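PDB 6QXL: pyruvate kinase, which probably catalyses the last step of glycolysis, passing the phosphate of phosphoenolpyruvate to ADP to give pyruvate and ATP. Local coordinates for residues R358-T370 with A466-V478. Sequence-based numbering, arbitrary orientation.
With G6P (6-O-phosphono-alpha-D-glucopyranose), chain M.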
ATOM      1  N   ARG A 358      20.901  -7.344  14.756  1.00 57.71           N
ATOM      2  CA  ARG A 358      21.402  -7.384  16.088  1.00 64.06           C
ATOM      3  C   ARG A 358      20.294  -7.284  17.090  1.00 55.80           C
ATOM      4  O   ARG A 358      19.184  -6.915  16.760  1.00 60.30           O
ATOM      5  CB  ARG A 358      22.352  -6.189  16.328  1.00 73.61           C
ATOM      6  CG  ARG A 358      23.500  -6.079  15.343  1.00 77.69           C
ATOM      7  CD  ARG A 358      24.069  -4.698  15.328  1.00 84.06           C
ATOM      8  NE  ARG A 358      24.552  -4.200  16.572  1.00 84.39           N
ATOM      9  CZ  ARG A 358      25.602  -4.542  17.322  1.00 83.36           C
ATOM     10  NH1 ARG A 358      25.832  -3.907  18.467  1.00 78.71           N
ATOM     11  NH2 ARG A 358      26.381  -5.542  16.930  1.00 80.98           N
ATOM     12  N   CYS A 359      20.640  -7.576  18.332  1.00 55.29           N
ATOM     13  CA  CYS A 359      19.710  -7.519  19.424  1.00 57.92           C
ATOM     14  C   CYS A 359      19.439  -6.082  19.877  1.00 61.75           C
ATOM     15  O   CYS A 359      18.287  -5.718  20.162  1.00 53.28           O
ATOM     16  CB  CYS A 359      20.240  -8.356  20.600  1.00 63.08           C
ATOM     17  SG  CYS A 359      19.408  -8.112  22.198  1.00 67.00           S
ATOM     18  N   ASP A 360      20.495  -5.275  19.985  1.00 65.77           N
ATOM     19  CA  ASP A 360      20.303  -3.888  20.453  1.00 63.70           C
ATOM     20  C   ASP A 360      19.573  -3.067  19.401  1.00 54.69           C
ATOM     21  O   ASP A 360      18.710  -2.244  19.762  1.00 45.27           O
ATOM     22  CB  ASP A 360      21.619  -3.224  20.905  1.00 69.60           C
ATOM     23  CG  ASP A 360      22.768  -3.392  19.909  1.00 71.09           C
ATOM     24  OD1 ASP A 360      22.572  -4.021  18.815  1.00 64.97           O
ATOM     25  OD2 ASP A 360      23.851  -2.874  20.261  1.00 66.09           O
ATOM     26  N   GLU A 361      19.881  -3.338  18.120  1.00 52.61           N
ATOM     27  CA  GLU A 361      19.082  -2.803  17.014  1.00 53.79           C
ATOM     28  C   GLU A 361      17.593  -3.106  17.245  1.00 46.27           C
ATOM     29  O   GLU A 361      16.755  -2.212  17.137  1.00 40.95           O
ATOM     30  CB  GLU A 361      19.554  -3.376  15.673  1.00 62.19           C
ATOM     31  CG  GLU A 361      19.149  -2.579  14.425  1.00 70.57           C
ATOM     32  CD  GLU A 361      19.565  -3.184  13.124  1.00 78.61           C
ATOM     33  OE1 GLU A 361      20.592  -3.906  13.111  1.00 86.68           O
ATOM     34  OE2 GLU A 361      18.886  -2.874  12.104  1.00 75.61           O
ATOM     35  N   SER A 362      17.289  -4.350  17.607  1.00 40.00           N
ATOM     36  CA  SER A 362      15.900  -4.772  17.797  1.00 37.83           C
ATOM     37  C   SER A 362      15.161  -4.033  18.895  1.00 35.13           C
ATOM     38  O   SER A 362      13.988  -3.692  18.721  1.00 35.85           O
ATOM     39  CB  SER A 362      15.812  -6.275  18.053  1.00 38.42           C
ATOM     40  OG  SER A 362      16.053  -6.964  16.839  1.00 40.50           O
ATOM     41  N   ILE A 363      15.838  -3.774  20.001  1.00 34.95           N
ATOM     42  CA  ILE A 363      15.209  -3.053  21.094  1.00 33.84           C
ATOM     43  C   ILE A 363      14.964  -1.606  20.703  1.00 31.35           C
ATOM     44  O   ILE A 363      13.930  -1.024  21.062  1.00 27.35           O
ATOM     45  CB  ILE A 363      16.070  -3.095  22.386  1.00 37.77           C
ATOM     46  CG1 ILE A 363      16.262  -4.533  22.881  1.00 37.55           C
ATOM     47  CG2 ILE A 363      15.434  -2.258  23.489  1.00 35.80           C
ATOM     48  CD1 ILE A 363      15.018  -5.121  23.528  1.00 41.93           C
ATOM     49  N   ALA A 364      15.908  -1.013  19.982  1.00 31.56           N
ATOM     50  CA  ALA A 364      15.707   0.356  19.504  1.00 33.78           C
ATOM     51  C   ALA A 364      14.477   0.429  18.603  1.00 31.86           C
ATOM     52  O   ALA A 364      13.561   1.231  18.846  1.00 30.10           O
ATOM     53  CB  ALA A 364      16.928   0.858  18.765  1.00 36.50           C
ATOM     54  N   LEU A 365      14.428  -0.454  17.607  1.00 30.13           N
ATOM     55  CA  LEU A 365      13.296  -0.451  16.683  1.00 31.01           C
ATOM     56  C   LEU A 365      11.988  -0.738  17.397  1.00 32.99           C
ATOM     57  O   LEU A 365      10.977  -0.086  17.128  1.00 24.99           O
ATOM     58  CB  LEU A 365      13.524  -1.424  15.548  1.00 32.03           C
ATOM     59  CG  LEU A 365      14.730  -1.003  14.698  1.00 33.32           C
ATOM     60  CD1 LEU A 365      15.071  -1.990  13.621  1.00 32.95           C
ATOM     61  CD2 LEU A 365      14.519   0.388  14.079  1.00 37.18           C
ATOM     62  N   ALA A 366      12.022  -1.675  18.347  1.00 35.01           N
ATOM     63  CA  ALA A 366      10.820  -2.033  19.076  1.00 33.34           C
ATOM     64  C   ALA A 366      10.295  -0.877  19.911  1.00 33.93           C
ATOM     65  O   ALA A 366       9.083  -0.735  20.091  1.00 37.41           O
ATOM     66  CB  ALA A 366      11.086  -3.243  19.950  1.00 37.30           C
ATOM     67  N   SER A 367      11.202  -0.042  20.411  1.00 34.57           N
ATOM     68  CA  SER A 367      10.811   1.118  21.201  1.00 33.64           C
ATOM     69  C   SER A 367      10.163   2.177  20.339  1.00 32.09           C
ATOM     70  O   SER A 367       9.161   2.782  20.739  1.00 26.48           O
ATOM     71  CB  SER A 367      12.018   1.718  21.923  1.00 37.79           C
ATOM     72  OG  SER A 367      12.687   0.751  22.701  1.00 37.61           O
ATOM     73  N   MET A 368      10.731   2.421  19.159  1.00 29.76           N
ATOM     74  CA  MET A 368      10.115   3.406  18.257  1.00 32.07           C
ATOM     75  C   MET A 368       8.736   2.952  17.810  1.00 31.27           C
ATOM     76  O   MET A 368       7.789   3.751  17.818  1.00 29.72           O
ATOM     77  CB  MET A 368      11.008   3.696  17.073  1.00 33.28           C
ATOM     78  CG  MET A 368      12.341   4.310  17.475  1.00 38.41           C
ATOM     79  SD  MET A 368      12.208   5.684  18.636  1.00 40.80           S
ATOM     80  CE  MET A 368      11.521   6.961  17.596  1.00 42.24           C
ATOM     81  N   TYR A 369       8.604   1.661  17.483  1.00 31.49           N
ATOM     82  CA  TYR A 369       7.286   1.088  17.214  1.00 30.40           C
ATOM     83  C   TYR A 369       6.331   1.318  18.375  1.00 31.67           C
ATOM     84  O   TYR A 369       5.221   1.806  18.189  1.00 30.89           O
ATOM     85  CB  TYR A 369       7.402  -0.391  16.926  1.00 34.53           C
ATOM     86  CG  TYR A 369       6.092  -1.134  16.840  1.00 38.44           C
ATOM     87  CD1 TYR A 369       5.340  -1.121  15.663  1.00 38.14           C
ATOM     88  CD2 TYR A 369       5.620  -1.875  17.923  1.00 38.15           C
ATOM     89  CE1 TYR A 369       4.160  -1.830  15.578  1.00 39.90           C
ATOM     90  CE2 TYR A 369       4.451  -2.615  17.813  1.00 40.74           C
ATOM     91  CZ  TYR A 369       3.733  -2.594  16.643  1.00 38.07           C
ATOM     92  OH  TYR A 369       2.579  -3.328  16.554  1.00 39.67           O
ATOM     93  N   THR A 370       6.764   0.988  19.580  1.00 29.36           N
ATOM     94  CA  THR A 370       5.887   1.124  20.727  1.00 29.55           C
ATOM     95  C   THR A 370       5.489   2.578  20.956  1.00 32.39           C
ATOM     96  O   THR A 370       4.315   2.884  21.158  1.00 35.98           O
ATOM     97  CB  THR A 370       6.550   0.545  21.982  1.00 28.72           C
ATOM     98  OG1 THR A 370       6.858  -0.824  21.741  1.00 30.88           O
ATOM     99  CG2 THR A 370       5.634   0.645  23.168  1.00 30.21           C
ATOM    100  N   ALA A 466      29.648  -2.339  30.373  1.00 95.87           N
ATOM    101  CA  ALA A 466      29.947  -2.686  28.993  1.00 90.04           C
ATOM    102  C   ALA A 466      29.064  -1.888  28.015  1.00 88.33           C
ATOM    103  O   ALA A 466      28.026  -1.364  28.376  1.00 89.92           O
ATOM    104  CB  ALA A 466      29.770  -4.182  28.770  1.00 83.33           C
ATOM    105  N   GLN A 467      29.519  -1.807  26.772  1.00 84.69           N
ATOM    106  CA  GLN A 467      28.776  -1.209  25.671  1.00 80.03           C
ATOM    107  C   GLN A 467      28.236  -2.319  24.758  1.00 78.26           C
ATOM    108  O   GLN A 467      28.717  -3.442  24.800  1.00 77.92           O
ATOM    109  CB  GLN A 467      29.683  -0.221  24.923  1.00 83.66           C
ATOM    110  CG  GLN A 467      29.551  -0.171  23.414  1.00 84.58           C
ATOM    111  CD  GLN A 467      30.602   0.621  22.712  1.00 84.97           C
ATOM    112  OE1 GLN A 467      31.530   1.216  23.295  1.00 76.64           O
ATOM    113  NE2 GLN A 467      30.398   0.724  21.422  1.00 77.60           N
ATOM    114  N   GLY A 468      27.254  -1.966  23.929  1.00 76.28           N
ATOM    115  CA  GLY A 468      26.703  -2.881  22.935  1.00 76.11           C
ATOM    116  C   GLY A 468      25.789  -3.992  23.437  1.00 74.77           C
ATOM    117  O   GLY A 468      25.487  -4.906  22.696  1.00 81.81           O
ATOM    118  N   GLY A 469      25.314  -3.901  24.680  1.00 64.47           N
ATOM    119  CA  GLY A 469      24.443  -4.908  25.261  1.00 52.32           C
ATOM    120  C   GLY A 469      23.056  -4.397  25.619  1.00 48.12           C
ATOM    121  O   GLY A 469      22.474  -4.960  26.539  1.00 52.41           O
ATOM    122  N   THR A 470      22.493  -3.380  24.933  1.00 39.73           N
ATOM    123  CA  THR A 470      21.099  -3.035  25.181  1.00 39.25           C
ATOM    124  C   THR A 470      20.229  -4.237  24.826  1.00 39.12           C
ATOM    125  O   THR A 470      20.355  -4.775  23.722  1.00 37.57           O
ATOM    126  CB  THR A 470      20.616  -1.811  24.376  1.00 40.37           C
ATOM    127  OG1 THR A 470      21.304  -0.644  24.795  1.00 44.04           O
ATOM    128  CG2 THR A 470      19.140  -1.545  24.597  1.00 42.02           C
ATOM    129  N   ASN A 471      19.397  -4.674  25.770  1.00 37.35           N
ATOM    130  CA  ASN A 471      18.543  -5.830  25.536  1.00 35.90           C
ATOM    131  C   ASN A 471      17.197  -5.790  26.248  1.00 35.85           C
ATOM    132  O   ASN A 471      16.531  -6.806  26.318  1.00 38.43           O
ATOM    133  CB  ASN A 471      19.302  -7.094  25.917  1.00 36.08           C
ATOM    134  CG  ASN A 471      19.498  -7.240  27.429  1.00 41.54           C
ATOM    135  OD1 ASN A 471      19.088  -6.382  28.249  1.00 36.20           O
ATOM    136  ND2 ASN A 471      20.084  -8.367  27.807  1.00 38.50           N
ATOM    137  N   THR A 472      16.776  -4.641  26.768  1.00 33.39           N
ATOM    138  CA  THR A 472      15.590  -4.595  27.594  1.00 32.56           C
ATOM    139  C   THR A 472      14.793  -3.349  27.269  1.00 34.30           C
ATOM    140  O   THR A 472      15.365  -2.288  27.057  1.00 40.05           O
ATOM    141  CB  THR A 472      15.982  -4.571  29.100  1.00 33.06           C
ATOM    142  OG1 THR A 472      16.823  -5.700  29.399  1.00 31.23           O
ATOM    143  CG2 THR A 472      14.751  -4.557  30.032  1.00 33.63           C
ATOM    144  N   MET A 473      13.475  -3.460  27.280  1.00 34.53           N
ATOM    145  CA  MET A 473      12.597  -2.331  27.060  1.00 40.42           C
ATOM    146  C   MET A 473      11.542  -2.396  28.120  1.00 41.58           C
ATOM    147  O   MET A 473      10.899  -3.424  28.264  1.00 45.72           O
ATOM    148  CB  MET A 473      11.930  -2.428  25.673  1.00 41.33           C
ATOM    149  CG  MET A 473      11.021  -1.252  25.319  1.00 38.71           C
ATOM    150  SD  MET A 473      10.072  -1.471  23.803  1.00 43.68           S
ATOM    151  CE  MET A 473       8.557  -2.128  24.503  1.00 45.01           C
ATOM    152  N   LYS A 474      11.354  -1.308  28.859  1.00 37.09           N
ATOM    153  CA  LYS A 474      10.334  -1.242  29.903  1.00 35.62           C
ATOM    154  C   LYS A 474       9.427  -0.087  29.605  1.00 33.78           C
ATOM    155  O   LYS A 474       9.863   0.940  29.110  1.00 40.70           O
ATOM    156  CB  LYS A 474      10.954  -1.016  31.296  1.00 42.57           C
ATOM    157  CG  LYS A 474      11.674  -2.216  31.912  1.00 52.56           C
ATOM    158  CD  LYS A 474      12.441  -1.857  33.181  1.00 60.61           C
ATOM    159  CE  LYS A 474      12.470  -2.967  34.261  1.00 62.74           C
ATOM    160  NZ  LYS A 474      11.360  -2.727  35.232  1.00 63.90           N
ATOM    161  N   VAL A 475       8.164  -0.230  29.942  1.00 33.03           N
ATOM    162  CA  VAL A 475       7.191   0.842  29.805  1.00 34.00           C
ATOM    163  C   VAL A 475       6.708   1.179  31.220  1.00 39.85           C
ATOM    164  O   VAL A 475       6.105   0.346  31.888  1.00 45.91           O
ATOM    165  CB  VAL A 475       6.027   0.400  28.891  1.00 31.13           C
ATOM    166  CG1 VAL A 475       4.928   1.450  28.820  1.00 31.94           C
ATOM    167  CG2 VAL A 475       6.550   0.094  27.507  1.00 30.86           C
ATOM    168  N   LEU A 476       6.987   2.400  31.657  1.00 41.29           N
ATOM    169  CA  LEU A 476       6.814   2.809  33.045  1.00 41.52           C
ATOM    170  C   LEU A 476       5.833   3.951  33.157  1.00 42.67           C
ATOM    171  O   LEU A 476       5.787   4.815  32.301  1.00 49.68           O
ATOM    172  CB  LEU A 476       8.148   3.223  33.645  1.00 40.92           C
ATOM    173  CG  LEU A 476       9.294   2.231  33.438  1.00 42.79           C
ATOM    174  CD1 LEU A 476      10.618   2.832  33.950  1.00 44.06           C
ATOM    175  CD2 LEU A 476       8.996   0.901  34.093  1.00 42.74           C
ATOM    176  N   HIS A 477       5.044   3.935  34.220  1.00 46.36           N
ATOM    177  CA  HIS A 477       4.015   4.939  34.470  1.00 49.91           C
ATOM    178  C   HIS A 477       4.578   5.929  35.494  1.00 53.10           C
ATOM    179  O   HIS A 477       4.932   5.542  36.603  1.00 54.14           O
ATOM    180  CB  HIS A 477       2.734   4.280  34.991  1.00 51.98           C
ATOM    181  CG  HIS A 477       1.516   5.142  34.917  1.00 52.12           C
ATOM    182  ND1 HIS A 477       0.319   4.787  35.502  1.00 54.82           N
ATOM    183  CD2 HIS A 477       1.297   6.331  34.320  1.00 54.17           C
ATOM    184  CE1 HIS A 477      -0.591   5.718  35.262  1.00 49.68           C
ATOM    185  NE2 HIS A 477      -0.020   6.674  34.556  1.00 53.55           N
ATOM    186  N   VAL A 478       4.685   7.191  35.107  1.00 54.47           N
ATOM    187  CA  VAL A 478       5.263   8.208  35.967  1.00 55.35           C
ATOM    188  C   VAL A 478       4.276   8.500  37.099  1.00 54.82           C
ATOM    189  O   VAL A 478       3.155   8.954  36.858  1.00 49.10           O
ATOM    190  CB  VAL A 478       5.584   9.482  35.162  1.00 60.44           C
ATOM    191  CG1 VAL A 478       5.998  10.618  36.088  1.00 63.75           C
ATOM    192  CG2 VAL A 478       6.685   9.196  34.153  1.00 61.96           C
TER
HETATM  193  C1  G6P M 501      23.195   0.680  28.808  1.00 66.04           C
HETATM  194  C2  G6P M 501      24.184   0.141  29.821  1.00 67.39           C
HETATM  195  C3  G6P M 501      24.571  -1.214  29.244  1.00 64.36           C
HETATM  196  C4  G6P M 501      24.572  -1.289  27.728  1.00 56.96           C
HETATM  197  C5  G6P M 501      24.929   0.116  27.272  1.00 57.88           C
HETATM  198  C6  G6P M 501      25.209   0.130  25.780  1.00 63.32           C
HETATM  199  O1  G6P M 501      22.549   1.722  29.523  1.00 69.92           O
HETATM  200  O2  G6P M 501      25.297   1.040  30.070  1.00 59.39           O
HETATM  201  O3  G6P M 501      23.498  -2.005  29.686  1.00 74.37           O
HETATM  202  O4  G6P M 501      25.437  -2.351  27.246  1.00 53.71           O
HETATM  203  O5  G6P M 501      23.894   1.036  27.612  1.00 57.88           O
HETATM  204  O6  G6P M 501      24.902   1.350  25.130  1.00 59.97           O
HETATM  205  P   G6P M 501      25.301   1.567  23.548  1.00 56.21           P
HETATM  206  O1P G6P M 501      26.669   2.205  23.519  1.00 61.83           O
HETATM  207  O2P G6P M 501      24.090   2.462  23.416  1.00 40.07           O
HETATM  208  O3P G6P M 501      25.478   0.270  22.718  1.00 46.90           O
HETATM  209  O   HOH W   1      23.422  -1.567  22.785  1.00 46.34           O
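Met473 runs straight out from strand 470-477: CG anti to the backbone N (chi1 -178°) and an extended chi2 carry the sulfur to Ser367, and the bend at chi3 (94°) turns the methyl toward the tip of Thr370. SD lies 3.6 Å from Ser367 OG, and CE comes within 3.5 Å of Thr370 OG1. Both hydroxyls give their proton to the helix backbone: Ser367 OG donates to Ile363 O, and Thr370 OG1 to Ala366 O, each from the face of the carbonyl opposite to the backbone N-H that shares it. These bonds hold the two hydroxyls in place against the thioether. One turn before Ser367, Ile363 sends CD1 over the backbone of Asn471, 3.5 Å from its C, while CG2 sits between Thr470 CG2, Met473 CB and Thr472 O.

Toward the start of the helix the backbones draw closer, and Thr470 O meets Asp360 CA in a CA-H...O contact of 3.4 Å. The Asp360 carboxylate is held on both oxygens: OD1 accepts from Glu361 N, whereas OD2 takes Arg358 NH1 on its syn lone pair in a 2.9 Å salt bridge. A water bridges Asp360 OD2, Thr470 N and phosphate oxygen O3P of glucose 6-phosphate, linking the helix start to the ligand. Gly468 N also donates to O3P (3.1 Å), and Gly469 N to the sugar O4, while Thr470 OG1 bonds to Thr389, itself a ligand partner.

Along the edge away from strand 455-461, Thr472 to Lys474 pair antiparallel with a strand of the second subunit, extending the sheet across the interface. Helix 359-370, inclined at 29° to strand 470-477, packs on this edge strand of the mixed sheet in the pyruvate kinase alpha/beta domain, with the allosteric glucose 6-phosphate site at the N-terminal ends of both.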